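Local coordinates for putative uncharacterized protein PH0594 (Pyrococcus horikoshii, PDB 4HXF), which is an acylaminoacyl peptidase, a self-compartmentalising hexameric serine protease of the prolyl oligopeptidase family, built from a beta-propeller and an alpha/beta-hydrolase domain, at residues Y275-E280 against V284-W289; W6-F11 against L595-F600; F168-F173 against G208-L213; Y409-N414 against E446-L451. One frame throughout, in Å; residues are numbered along the deposited sequence. Where two conformers were deposited one is given.

Interaction 1: Y275-E280 against V284-W289; sequences YFTLFE and VNLYLW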
# COMPACT_ATOMS: atom_id res chain seq x y z
N TYR A 275 34.48 -30.07 -28.02
CA TYR A 275 34.44 -30.69 -26.68
C TYR A 275 33.05 -31.24 -26.49
O TYR A 275 32.09 -30.58 -26.83
CB TYR A 275 34.68 -29.60 -25.60
CG TYR A 275 36.13 -29.09 -25.66
CD1 TYR A 275 36.45 -28.07 -26.47
CD2 TYR A 275 37.06 -29.68 -24.93
CE1 TYR A 275 37.77 -27.62 -26.54
CE2 TYR A 275 38.40 -29.21 -24.94
CZ TYR A 275 38.69 -28.15 -25.73
OH TYR A 275 40.05 -27.67 -25.84
N PHE A 276 32.96 -32.44 -25.94
CA PHE A 276 31.66 -33.07 -25.85
C PHE A 276 31.63 -34.13 -24.74
O PHE A 276 32.65 -34.68 -24.40
CB PHE A 276 31.33 -33.70 -27.22
CG PHE A 276 32.16 -34.86 -27.61
CD1 PHE A 276 33.33 -34.65 -28.33
CD2 PHE A 276 31.75 -36.16 -27.35
CE1 PHE A 276 34.08 -35.72 -28.71
CE2 PHE A 276 32.53 -37.22 -27.76
CZ PHE A 276 33.71 -37.00 -28.45
N THR A 277 30.44 -34.41 -24.27
CA THR A 277 30.23 -35.44 -23.32
C THR A 277 29.38 -36.55 -23.89
O THR A 277 28.56 -36.31 -24.79
CB THR A 277 29.50 -34.91 -22.07
OG1 THR A 277 28.40 -34.05 -22.44
CG2 THR A 277 30.55 -34.02 -21.24
N LEU A 278 29.57 -37.76 -23.40
CA LEU A 278 28.79 -38.94 -23.79
C LEU A 278 28.22 -39.63 -22.65
O LEU A 278 28.83 -39.69 -21.55
CB LEU A 278 29.72 -40.01 -24.44
CG LEU A 278 30.54 -39.70 -25.69
CD1 LEU A 278 31.51 -40.83 -26.14
CD2 LEU A 278 29.51 -39.41 -26.82
N PHE A 279 27.06 -40.22 -22.87
CA PHE A 279 26.38 -41.08 -21.89
C PHE A 279 26.98 -42.47 -22.03
O PHE A 279 26.92 -43.14 -23.09
CB PHE A 279 24.90 -41.17 -22.14
CG PHE A 279 24.11 -39.95 -21.92
CD1 PHE A 279 23.79 -39.17 -23.01
CD2 PHE A 279 23.57 -39.62 -20.69
CE1 PHE A 279 22.99 -38.07 -22.94
CE2 PHE A 279 22.79 -38.46 -20.59
CZ PHE A 279 22.53 -37.66 -21.73
N GLU A 280 27.63 -42.95 -20.97
CA GLU A 280 28.37 -44.21 -21.02
C GLU A 280 28.19 -45.02 -19.70
O GLU A 280 28.85 -44.71 -18.70
CB GLU A 280 29.86 -44.00 -21.22
CG GLU A 280 30.27 -43.37 -22.54
CD GLU A 280 31.75 -43.29 -22.71
OE1 GLU A 280 32.36 -42.37 -22.24
OE2 GLU A 280 32.30 -44.20 -23.31
N VAL A 284 28.61 -39.78 -17.31
CA VAL A 284 28.59 -38.82 -18.40
C VAL A 284 30.04 -38.29 -18.46
O VAL A 284 30.46 -37.59 -17.54
CB VAL A 284 27.54 -37.74 -18.30
CG1 VAL A 284 27.70 -36.67 -19.36
CG2 VAL A 284 26.15 -38.36 -18.29
N ASN A 285 30.75 -38.62 -19.52
CA ASN A 285 32.20 -38.46 -19.61
C ASN A 285 32.56 -37.41 -20.65
O ASN A 285 31.87 -37.33 -21.67
CB ASN A 285 32.89 -39.78 -19.97
CG ASN A 285 32.79 -40.83 -18.88
OD1 ASN A 285 32.94 -40.51 -17.68
ND2 ASN A 285 32.48 -42.08 -19.29
N LEU A 286 33.59 -36.62 -20.40
CA LEU A 286 34.11 -35.51 -21.26
C LEU A 286 35.29 -35.91 -22.13
O LEU A 286 36.27 -36.54 -21.70
CB LEU A 286 34.54 -34.30 -20.37
CG LEU A 286 35.04 -33.03 -21.11
CD1 LEU A 286 33.90 -32.43 -22.00
CD2 LEU A 286 35.43 -31.99 -20.05
N TYR A 287 35.13 -35.57 -23.41
CA TYR A 287 36.09 -35.81 -24.47
C TYR A 287 36.32 -34.52 -25.26
O TYR A 287 35.56 -33.58 -25.17
CB TYR A 287 35.52 -36.87 -25.45
CG TYR A 287 35.29 -38.22 -24.81
CD1 TYR A 287 34.12 -38.50 -24.20
CD2 TYR A 287 36.29 -39.17 -24.73
CE1 TYR A 287 33.93 -39.74 -23.59
CE2 TYR A 287 36.13 -40.40 -24.07
CZ TYR A 287 34.89 -40.67 -23.53
OH TYR A 287 34.73 -41.89 -22.92
N LEU A 288 37.39 -34.59 -26.05
CA LEU A 288 37.75 -33.60 -27.05
C LEU A 288 37.89 -34.32 -28.41
O LEU A 288 38.37 -35.43 -28.46
CB LEU A 288 39.15 -32.97 -26.67
CG LEU A 288 40.11 -32.54 -27.80
CD1 LEU A 288 39.54 -31.22 -28.29
CD2 LEU A 288 41.55 -32.36 -27.43
N TRP A 289 37.50 -33.65 -29.49
CA TRP A 289 37.88 -34.08 -30.85
C TRP A 289 38.68 -33.01 -31.45
O TRP A 289 38.30 -31.89 -31.55
CB TRP A 289 36.63 -34.45 -31.68
CG TRP A 289 36.98 -34.86 -33.07
CD1 TRP A 289 37.12 -36.14 -33.56
CD2 TRP A 289 37.06 -34.01 -34.21
NE1 TRP A 289 37.31 -36.12 -34.92
CE2 TRP A 289 37.33 -34.87 -35.35
CE3 TRP A 289 37.01 -32.66 -34.39
CZ2 TRP A 289 37.53 -34.36 -36.63
CZ3 TRP A 289 37.21 -32.15 -35.67
CH2 TRP A 289 37.47 -32.98 -36.76

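Interaction 2: W6-F11 against L595-F600; sequences WDEKTF and LFMEFF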
# COMPACT_ATOMS: atom_id res chain seq x y z
N TRP A 6 20.57 -36.01 8.03
CA TRP A 6 19.69 -36.25 6.85
C TRP A 6 18.22 -36.23 7.21
O TRP A 6 17.74 -37.01 8.03
CB TRP A 6 19.93 -37.59 6.16
CG TRP A 6 21.20 -37.71 5.38
CD1 TRP A 6 22.40 -38.28 5.86
CD2 TRP A 6 21.52 -37.19 4.06
NE1 TRP A 6 23.36 -38.25 4.87
CE2 TRP A 6 22.88 -37.60 3.77
CE3 TRP A 6 20.77 -36.59 3.01
CZ2 TRP A 6 23.54 -37.27 2.55
CZ3 TRP A 6 21.41 -36.28 1.81
CH2 TRP A 6 22.75 -36.61 1.56
N ASP A 7 17.48 -35.42 6.50
CA ASP A 7 16.03 -35.37 6.68
C ASP A 7 15.51 -34.62 5.45
O ASP A 7 16.23 -34.50 4.38
CB ASP A 7 15.70 -34.75 8.03
CG ASP A 7 16.07 -33.29 8.15
OD1 ASP A 7 16.44 -32.59 7.16
OD2 ASP A 7 16.02 -32.77 9.25
N GLU A 8 14.26 -34.16 5.53
CA GLU A 8 13.58 -33.57 4.42
C GLU A 8 14.08 -32.15 4.08
O GLU A 8 13.73 -31.68 3.04
CB GLU A 8 12.07 -33.49 4.70
CG GLU A 8 11.64 -32.49 5.76
CD GLU A 8 11.73 -32.98 7.20
OE1 GLU A 8 11.26 -32.24 8.13
OE2 GLU A 8 12.29 -34.09 7.49
N LYS A 9 14.98 -31.59 4.89
CA LYS A 9 15.50 -30.22 4.69
C LYS A 9 16.95 -30.22 4.27
O LYS A 9 17.46 -29.19 3.97
CB LYS A 9 15.38 -29.40 5.99
CG LYS A 9 13.97 -29.29 6.51
CD LYS A 9 13.93 -28.36 7.70
CE LYS A 9 12.46 -28.18 8.01
NZ LYS A 9 12.26 -27.71 9.43
N THR A 10 17.62 -31.36 4.34
CA THR A 10 19.07 -31.33 4.10
C THR A 10 19.48 -30.73 2.71
O THR A 10 20.54 -30.09 2.62
CB THR A 10 19.72 -32.72 4.24
OG1 THR A 10 19.16 -33.35 5.38
CG2 THR A 10 21.22 -32.64 4.34
N PHE A 11 18.59 -30.88 1.73
CA PHE A 11 18.89 -30.45 0.33
C PHE A 11 19.09 -28.92 0.33
O PHE A 11 19.77 -28.39 -0.54
CB PHE A 11 17.81 -30.85 -0.63
CG PHE A 11 16.59 -30.06 -0.51
CD1 PHE A 11 15.62 -30.39 0.44
CD2 PHE A 11 16.35 -29.00 -1.40
CE1 PHE A 11 14.47 -29.63 0.59
CE2 PHE A 11 15.17 -28.24 -1.26
CZ PHE A 11 14.22 -28.57 -0.30
N LEU A 595 6.93 -36.50 2.84
CA LEU A 595 5.89 -37.49 2.44
C LEU A 595 6.51 -38.81 1.99
O LEU A 595 6.09 -39.90 2.38
CB LEU A 595 4.97 -36.99 1.33
CG LEU A 595 3.95 -35.89 1.61
CD1 LEU A 595 3.32 -35.38 0.31
CD2 LEU A 595 2.89 -36.48 2.57
N PHE A 596 7.53 -38.69 1.13
CA PHE A 596 8.18 -39.83 0.56
C PHE A 596 8.78 -40.67 1.68
O PHE A 596 8.57 -41.90 1.75
CB PHE A 596 9.26 -39.31 -0.38
CG PHE A 596 10.08 -40.37 -1.13
CD1 PHE A 596 9.79 -40.68 -2.45
CD2 PHE A 596 11.21 -40.95 -0.55
CE1 PHE A 596 10.52 -41.63 -3.14
CE2 PHE A 596 12.00 -41.84 -1.25
CZ PHE A 596 11.61 -42.22 -2.54
N MET A 597 9.54 -40.05 2.56
CA MET A 597 10.20 -40.83 3.58
C MET A 597 9.20 -41.43 4.56
O MET A 597 9.36 -42.60 4.93
CB MET A 597 11.40 -40.06 4.25
CG MET A 597 11.04 -38.86 5.05
SD MET A 597 12.47 -37.65 5.22
CE MET A 597 12.43 -37.78 6.98
N GLU A 598 8.18 -40.68 4.92
CA GLU A 598 7.22 -41.23 5.86
C GLU A 598 6.33 -42.33 5.34
O GLU A 598 6.00 -43.26 6.06
CB GLU A 598 6.35 -40.13 6.48
CG GLU A 598 7.13 -39.18 7.38
CD GLU A 598 7.84 -39.89 8.53
OE1 GLU A 598 7.20 -40.82 9.12
OE2 GLU A 598 9.06 -39.59 8.80
N PHE A 599 6.01 -42.28 4.06
CA PHE A 599 5.23 -43.38 3.43
C PHE A 599 6.00 -44.67 3.50
O PHE A 599 5.51 -45.69 3.93
CB PHE A 599 4.79 -43.04 2.04
CG PHE A 599 3.73 -43.95 1.50
CD1 PHE A 599 2.41 -43.76 1.92
CD2 PHE A 599 4.06 -45.02 0.65
CE1 PHE A 599 1.42 -44.58 1.41
CE2 PHE A 599 3.07 -45.89 0.23
CZ PHE A 599 1.75 -45.66 0.60
N PHE A 600 7.31 -44.64 3.17
CA PHE A 600 8.09 -45.86 3.29
C PHE A 600 8.32 -46.28 4.74
O PHE A 600 8.23 -47.46 5.03
CB PHE A 600 9.45 -45.74 2.55
CG PHE A 600 9.35 -46.00 1.06
CD1 PHE A 600 9.80 -45.06 0.13
CD2 PHE A 600 8.70 -47.13 0.56
CE1 PHE A 600 9.81 -45.37 -1.24
CE2 PHE A 600 8.59 -47.35 -0.85
CZ PHE A 600 9.15 -46.46 -1.71

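Interaction 3: F168-F173 against G208-L213; sequences FEKPRF and GEEEKL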
# COMPACT_ATOMS: atom_id res chain seq x y z
N PHE A 168 12.87 -10.73 -35.76
CA PHE A 168 12.02 -11.55 -36.63
C PHE A 168 11.40 -12.66 -35.78
O PHE A 168 11.81 -12.91 -34.66
CB PHE A 168 12.73 -12.15 -37.85
CG PHE A 168 13.96 -12.98 -37.57
CD1 PHE A 168 15.22 -12.38 -37.36
CD2 PHE A 168 13.91 -14.38 -37.52
CE1 PHE A 168 16.34 -13.14 -37.02
CE2 PHE A 168 15.03 -15.13 -37.19
CZ PHE A 168 16.21 -14.53 -36.99
N GLU A 169 10.40 -13.29 -36.36
CA GLU A 169 9.67 -14.40 -35.70
C GLU A 169 9.71 -15.67 -36.54
O GLU A 169 9.88 -15.64 -37.78
CB GLU A 169 8.25 -13.99 -35.36
CG GLU A 169 7.21 -14.19 -36.40
CD GLU A 169 5.79 -13.84 -35.85
OE1 GLU A 169 4.86 -14.60 -36.09
OE2 GLU A 169 5.67 -12.83 -35.16
N LYS A 170 9.57 -16.77 -35.83
CA LYS A 170 9.49 -18.09 -36.43
C LYS A 170 8.46 -18.91 -35.70
O LYS A 170 7.98 -18.50 -34.65
CB LYS A 170 10.86 -18.78 -36.31
CG LYS A 170 11.87 -18.21 -37.24
CD LYS A 170 11.61 -18.43 -38.75
CE LYS A 170 12.77 -17.99 -39.63
NZ LYS A 170 12.28 -18.04 -41.04
N PRO A 171 8.10 -20.08 -36.27
CA PRO A 171 7.25 -20.99 -35.50
C PRO A 171 7.74 -21.36 -34.12
O PRO A 171 8.96 -21.16 -33.82
CB PRO A 171 7.21 -22.24 -36.43
CG PRO A 171 7.46 -21.68 -37.77
CD PRO A 171 8.53 -20.63 -37.57
N ARG A 172 6.81 -21.76 -33.20
CA ARG A 172 7.16 -22.17 -31.84
C ARG A 172 8.27 -23.26 -31.92
O ARG A 172 8.32 -24.05 -32.92
CB ARG A 172 5.90 -22.68 -30.96
CG ARG A 172 5.31 -23.93 -31.39
CD ARG A 172 4.05 -24.21 -30.49
NE ARG A 172 3.06 -23.31 -30.94
CZ ARG A 172 1.75 -23.50 -30.75
NH1 ARG A 172 1.40 -24.54 -30.10
NH2 ARG A 172 0.88 -22.69 -31.22
N PHE A 173 9.10 -23.28 -30.90
CA PHE A 173 10.17 -24.23 -30.72
C PHE A 173 11.26 -24.08 -31.77
O PHE A 173 11.96 -25.05 -32.05
CB PHE A 173 9.53 -25.63 -30.71
CG PHE A 173 9.43 -26.27 -29.40
CD1 PHE A 173 10.10 -27.44 -29.14
CD2 PHE A 173 8.73 -25.67 -28.41
CE1 PHE A 173 10.01 -28.01 -27.88
CE2 PHE A 173 8.61 -26.26 -27.17
CZ PHE A 173 9.21 -27.44 -26.95
N GLY A 208 17.72 -9.44 -42.63
CA GLY A 208 16.34 -9.58 -43.06
C GLY A 208 16.07 -10.50 -44.20
O GLY A 208 14.96 -10.58 -44.65
N GLU A 209 17.09 -11.18 -44.69
CA GLU A 209 16.95 -12.17 -45.75
C GLU A 209 17.48 -13.49 -45.23
O GLU A 209 18.31 -13.48 -44.32
CB GLU A 209 17.88 -11.76 -46.89
CG GLU A 209 17.54 -10.37 -47.38
CD GLU A 209 18.12 -10.13 -48.75
OE1 GLU A 209 17.32 -10.04 -49.70
OE2 GLU A 209 19.38 -10.08 -48.85
N GLU A 210 17.03 -14.58 -45.81
CA GLU A 210 17.47 -15.93 -45.39
C GLU A 210 17.60 -16.84 -46.59
O GLU A 210 16.99 -16.61 -47.65
CB GLU A 210 16.50 -16.58 -44.34
CG GLU A 210 15.19 -17.01 -44.88
CD GLU A 210 14.20 -17.46 -43.82
OE1 GLU A 210 13.13 -17.84 -44.31
OE2 GLU A 210 14.53 -17.54 -42.61
N GLU A 211 18.44 -17.84 -46.40
CA GLU A 211 18.55 -18.92 -47.34
C GLU A 211 18.47 -20.24 -46.56
O GLU A 211 18.99 -20.37 -45.42
CB GLU A 211 19.84 -18.83 -48.12
CG GLU A 211 21.10 -19.22 -47.40
CD GLU A 211 22.29 -19.31 -48.35
OE1 GLU A 211 22.05 -19.32 -49.58
OE2 GLU A 211 23.44 -19.37 -47.88
N LYS A 212 17.80 -21.21 -47.17
CA LYS A 212 17.63 -22.51 -46.55
C LYS A 212 18.87 -23.33 -46.68
O LYS A 212 19.42 -23.48 -47.80
CB LYS A 212 16.42 -23.24 -47.13
CG LYS A 212 16.03 -24.43 -46.29
CD LYS A 212 14.89 -25.18 -46.92
CE LYS A 212 13.59 -24.58 -46.60
NZ LYS A 212 12.54 -25.21 -47.50
N LEU A 213 19.37 -23.89 -45.61
CA LEU A 213 20.56 -24.70 -45.70
C LEU A 213 20.21 -26.18 -45.80
O LEU A 213 20.88 -26.98 -46.49
CB LEU A 213 21.52 -24.47 -44.48
CG LEU A 213 22.15 -23.13 -44.25
CD1 LEU A 213 23.00 -23.28 -42.97
CD2 LEU A 213 23.06 -22.73 -45.47

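Interaction 4: Y409-N414 against E446-L451; sequences YIVYVN and EEFLRL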
# COMPACT_ATOMS: atom_id res chain seq x y z
N TYR A 409 18.29 -50.52 2.28
CA TYR A 409 18.99 -50.84 1.03
C TYR A 409 18.34 -50.04 -0.08
O TYR A 409 17.12 -49.89 -0.14
CB TYR A 409 18.86 -52.32 0.66
CG TYR A 409 19.87 -53.23 1.35
CD1 TYR A 409 19.52 -53.88 2.53
CD2 TYR A 409 21.13 -53.46 0.80
CE1 TYR A 409 20.39 -54.81 3.12
CE2 TYR A 409 22.01 -54.34 1.39
CZ TYR A 409 21.62 -55.01 2.55
OH TYR A 409 22.58 -55.91 3.06
N ILE A 410 19.15 -49.62 -1.02
CA ILE A 410 18.70 -48.94 -2.24
C ILE A 410 19.25 -49.79 -3.41
O ILE A 410 20.44 -50.19 -3.41
CB ILE A 410 19.37 -47.55 -2.35
CG1 ILE A 410 19.23 -46.75 -1.02
CG2 ILE A 410 18.87 -46.77 -3.54
CD1 ILE A 410 17.76 -46.50 -0.57
N VAL A 411 18.35 -50.11 -4.33
CA VAL A 411 18.76 -50.92 -5.50
C VAL A 411 18.21 -50.30 -6.75
O VAL A 411 17.08 -49.86 -6.81
CB VAL A 411 18.40 -52.40 -5.36
CG1 VAL A 411 16.98 -52.69 -5.27
CG2 VAL A 411 19.01 -53.23 -6.57
N TYR A 412 19.00 -50.29 -7.80
CA TYR A 412 18.58 -49.65 -9.05
C TYR A 412 19.45 -50.17 -10.26
O TYR A 412 20.63 -50.52 -10.08
CB TYR A 412 18.69 -48.14 -8.94
CG TYR A 412 20.04 -47.50 -8.58
CD1 TYR A 412 20.43 -47.26 -7.28
CD2 TYR A 412 20.92 -47.16 -9.57
CE1 TYR A 412 21.65 -46.71 -7.03
CE2 TYR A 412 22.16 -46.52 -9.28
CZ TYR A 412 22.45 -46.30 -7.97
OH TYR A 412 23.69 -45.68 -7.77
N VAL A 413 18.79 -50.31 -11.42
CA VAL A 413 19.51 -50.85 -12.58
C VAL A 413 19.25 -49.99 -13.79
O VAL A 413 18.35 -49.14 -13.81
CB VAL A 413 19.08 -52.34 -12.89
CG1 VAL A 413 19.15 -53.16 -11.53
CG2 VAL A 413 17.63 -52.44 -13.57
N ASN A 414 20.01 -50.30 -14.88
CA ASN A 414 19.70 -49.70 -16.19
C ASN A 414 19.11 -50.80 -17.10
O ASN A 414 19.85 -51.58 -17.73
CB ASN A 414 20.96 -49.10 -16.80
CG ASN A 414 21.29 -47.72 -16.26
OD1 ASN A 414 20.37 -46.96 -15.93
ND2 ASN A 414 22.61 -47.34 -16.21
N GLU A 446 16.82 -59.87 -8.11
CA GLU A 446 17.11 -61.23 -7.76
C GLU A 446 18.59 -61.42 -7.54
O GLU A 446 18.99 -62.01 -6.52
CB GLU A 446 16.58 -62.20 -8.80
CG GLU A 446 16.74 -63.64 -8.45
CD GLU A 446 16.35 -64.59 -9.63
OE1 GLU A 446 16.29 -65.82 -9.33
OE2 GLU A 446 16.17 -64.14 -10.81
N GLU A 447 19.40 -60.78 -8.35
CA GLU A 447 20.83 -60.91 -8.18
C GLU A 447 21.34 -60.13 -6.95
O GLU A 447 22.15 -60.66 -6.18
CB GLU A 447 21.59 -60.49 -9.44
CG GLU A 447 23.13 -60.50 -9.32
CD GLU A 447 23.80 -61.85 -9.00
OE1 GLU A 447 25.02 -61.82 -8.80
OE2 GLU A 447 23.08 -62.90 -8.91
N PHE A 448 20.76 -58.93 -6.77
CA PHE A 448 21.07 -58.15 -5.60
C PHE A 448 20.77 -58.93 -4.31
O PHE A 448 21.57 -58.95 -3.35
CB PHE A 448 20.30 -56.81 -5.64
CG PHE A 448 20.04 -56.26 -4.26
CD1 PHE A 448 21.03 -55.58 -3.61
CD2 PHE A 448 18.81 -56.37 -3.67
CE1 PHE A 448 20.87 -55.09 -2.31
CE2 PHE A 448 18.60 -55.84 -2.38
CZ PHE A 448 19.66 -55.23 -1.69
N LEU A 449 19.62 -59.60 -4.27
CA LEU A 449 19.23 -60.36 -3.03
C LEU A 449 20.22 -61.49 -2.76
O LEU A 449 20.49 -61.85 -1.61
CB LEU A 449 17.79 -60.90 -3.14
CG LEU A 449 16.70 -59.88 -3.17
CD1 LEU A 449 15.36 -60.56 -3.51
CD2 LEU A 449 16.59 -59.12 -1.87
N ARG A 450 20.72 -62.12 -3.83
CA ARG A 450 21.75 -63.12 -3.76
C ARG A 450 23.04 -62.59 -3.18
O ARG A 450 23.68 -63.23 -2.30
CB ARG A 450 21.91 -63.78 -5.13
CG ARG A 450 22.76 -65.06 -5.04
CD ARG A 450 23.18 -65.57 -6.43
NE ARG A 450 24.21 -64.73 -7.07
CZ ARG A 450 25.50 -64.67 -6.76
NH1 ARG A 450 26.03 -65.48 -5.81
NH2 ARG A 450 26.30 -63.82 -7.44
N LEU A 451 23.43 -61.42 -3.64
CA LEU A 451 24.62 -60.73 -3.16
C LEU A 451 24.49 -60.25 -1.68
O LEU A 451 25.49 -60.18 -0.94
CB LEU A 451 24.98 -59.55 -4.07
CG LEU A 451 25.43 -59.91 -5.53
CD1 LEU A 451 25.45 -58.59 -6.38
CD2 LEU A 451 26.80 -60.60 -5.54

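Interaction 1: Y275-E280 against V284-W289
Tyr275 begins the pairing by offering a ring face to Leu288, whose CD1 sits 4.2 Å from the Tyr275 ring centroid; the two side chains run alongside each other. Phe276 forms an antiparallel hydrogen-bonded pair with Tyr287: Phe276 N gives to Tyr287 O at 2.9 Å, and Phe276 O receives Tyr287 N at 2.8 Å. With CG lodged between the backbone N and the carbonyl carbon (chi1 68°), the Phe276 ring swings over its partner, and Tyr287 CB lies 3.5 Å from Phe276 CZ, above one face. The two rings are nearly parallel but slid apart, with little overlap. Thr277, on the same face as Tyr275, sets CB against Val284 CG1 and CG2 against Leu286 CD1. Leu278 makes the next hydrogen-bonded pair, with Asn285, and its CD1 touches Tyr287 CE1 at 3.7 Å. Phe279 lies beside Val284. Glu280 closes the run with OE1 gripped twice: by Tyr287 OH at 2.5 Å through the syn lone pair, and by Asn285 ND2 at 3.0 Å from above the carboxylate plane, along an almost straight bond (171°). One carboxylate oxygen thus holds the Tyr287 hydroxyl and the Asn285 amide at once. The hairpin supplies the two inner strands of a four-stranded propeller blade, between strands 264-270 and 293-295; Tyr275 and Thr277 pack on Phe306 of strand 302-308, while Phe276 and Trp289 meet strand 245-249.

Interaction 2: W6-F11 against L595-F600
Met597 reaches out from its helix to the turn at Asp7 and Glu8, and it makes every contact between the two segments. The closer-packed part is small. Met597 SD lies 3.9 Å from Glu8 N and 4.3 Å from Asp7 C, against the peptide that joins the two turn residues, and the terminal methyl CE comes within 3.7 Å of Glu8 OE2. The side chains of Glu8 and Met597 cross at about a right angle, a bend at chi3 of the methionine (-121°) carrying the methyl toward the carboxylate. Met597 was deposited in two conformers, so the contacts of SD and CE alike hold for one of them and are less certain than the rest. Glu8 N is buried here and has no hydrogen-bonding partner in the model.

The turn itself is a type I beta turn from Asp7 to Thr10, reinforced by an Asx turn in which Asp7 OD1 accepts from Lys9 N at 2.9 Å. A further bond, from Asp7 N to Thr10 OG1 at 2.9 Å, holds the first residue in place, and Asp7 O is tied to Tyr398 OH. The N-terminal segment before strand 16-23 is thereby laid against helix 586-605 of the alpha/beta-hydrolase domain, and the two ends of the chain meet.

The other side is looser. Only about 101 Å² is buried in all, with no hydrogen bond between the segments, and Asp7 is partly exposed. Glu8 too stays partly exposed, although its side chain also rests on Met590, Tyr593 and Lys594, one to two turns earlier in the helix.

Interaction 3: F168-F173 against G208-L213
Lys170 and Glu210 stand on two extended strands whose backbones stay well apart, Lys170 CA lying 12.2 Å from Glu210 CA, so the contact is made wholly by their long side chains. These approach from opposite directions and meet at their charged ends. Lys170 leaves with CG beside the backbone N and bends once, at chi2 (-67°), before running straight to NZ. Glu210 is fully extended beyond CG, which brings its carboxylate out to the ammonium group. The result is a salt bridge in which Lys170 NZ gives a hydrogen bond to Glu210 OE2 at 2.8 Å, using the syn lone pair of that oxygen. Glu210 OE1 is farther away, 3.4 Å from Lys170 NZ, so a single oxygen takes the main bond. On the way out, Lys170 rests on Phe154 and Val187, and Glu210 on Tyr203 and Trp205; Phe168 stacks with both Trp205 and Phe154 nearby. Strands 163-171 and 209-217 are each the fourth strand of their four-stranded sheets, which follow one another in the propeller, so the pair joins consecutive blades. Since Glu210 is exposed and Lys170 only partly buried, water probably screens the charges, and the bridge is best read as a modest electrostatic tie at the surface.

Interaction 4: Y409-N414 against E446-L451
Tyr409 and Phe448 form an offset edge-to-face pair, with ring centroids 5.3 Å apart and planes at 71°. The edge of Phe448 is directed toward the face of Tyr409, and Phe448 CZ comes to 3.4 Å from Tyr409 CD2. Placing CG roughly anti to the backbone N (chi1 153°) tips the Phe448 ring down from the helix onto the sheet; a second edge-to-face partner is Tyr367.

Aliphatic packing comes from Val411. Its CB stands 4.3 Å above the Phe448 ring plane, over the ring centre, while Val411 CG2 lies 3.9 Å from Phe448 CB. The same ring thus meets the valine with a face and the tyrosine with an edge.

Polar bonds lie beside this core: on the helix Arg450 grips Glu447 side-on, NE and NH2 each taking one carboxylate oxygen.

Strand 409-413 runs between strands 361-368 and 378-384 in the central sheet of the alpha/beta-hydrolase fold, and helix 436-451 packs against it. Between the two segments the chemistry is wholly apolar, which implies that burial of apolar surface and the edge-to-face ring contact hold helix to sheet, Tyr409 OH being satisfied outside the two segments by Glu452 OE2.

Overall arrangement
From the N terminus, the turn at 6-11 lies in a loop before strand 16-23, and its contact with helix 586-605 closes nearly the whole chain into one loop, tying the N-terminal segment to the hydrolase domain. The other three interactions fall within that loop, one after another, and none crosses another. Interaction 3 comes first, spanning from one propeller blade to the next. Interaction 1 follows as a short hairpin inside a later blade. Interaction 4, the last of these three, joins a helix to the central hydrolase sheet; interaction 2 closes after it. Interactions 3 and 4 lie on opposite sides of the chain's centre, their centres about 51 Å apart, whereas the nearest atoms of interactions 2 and 4 are about 7 Å apart.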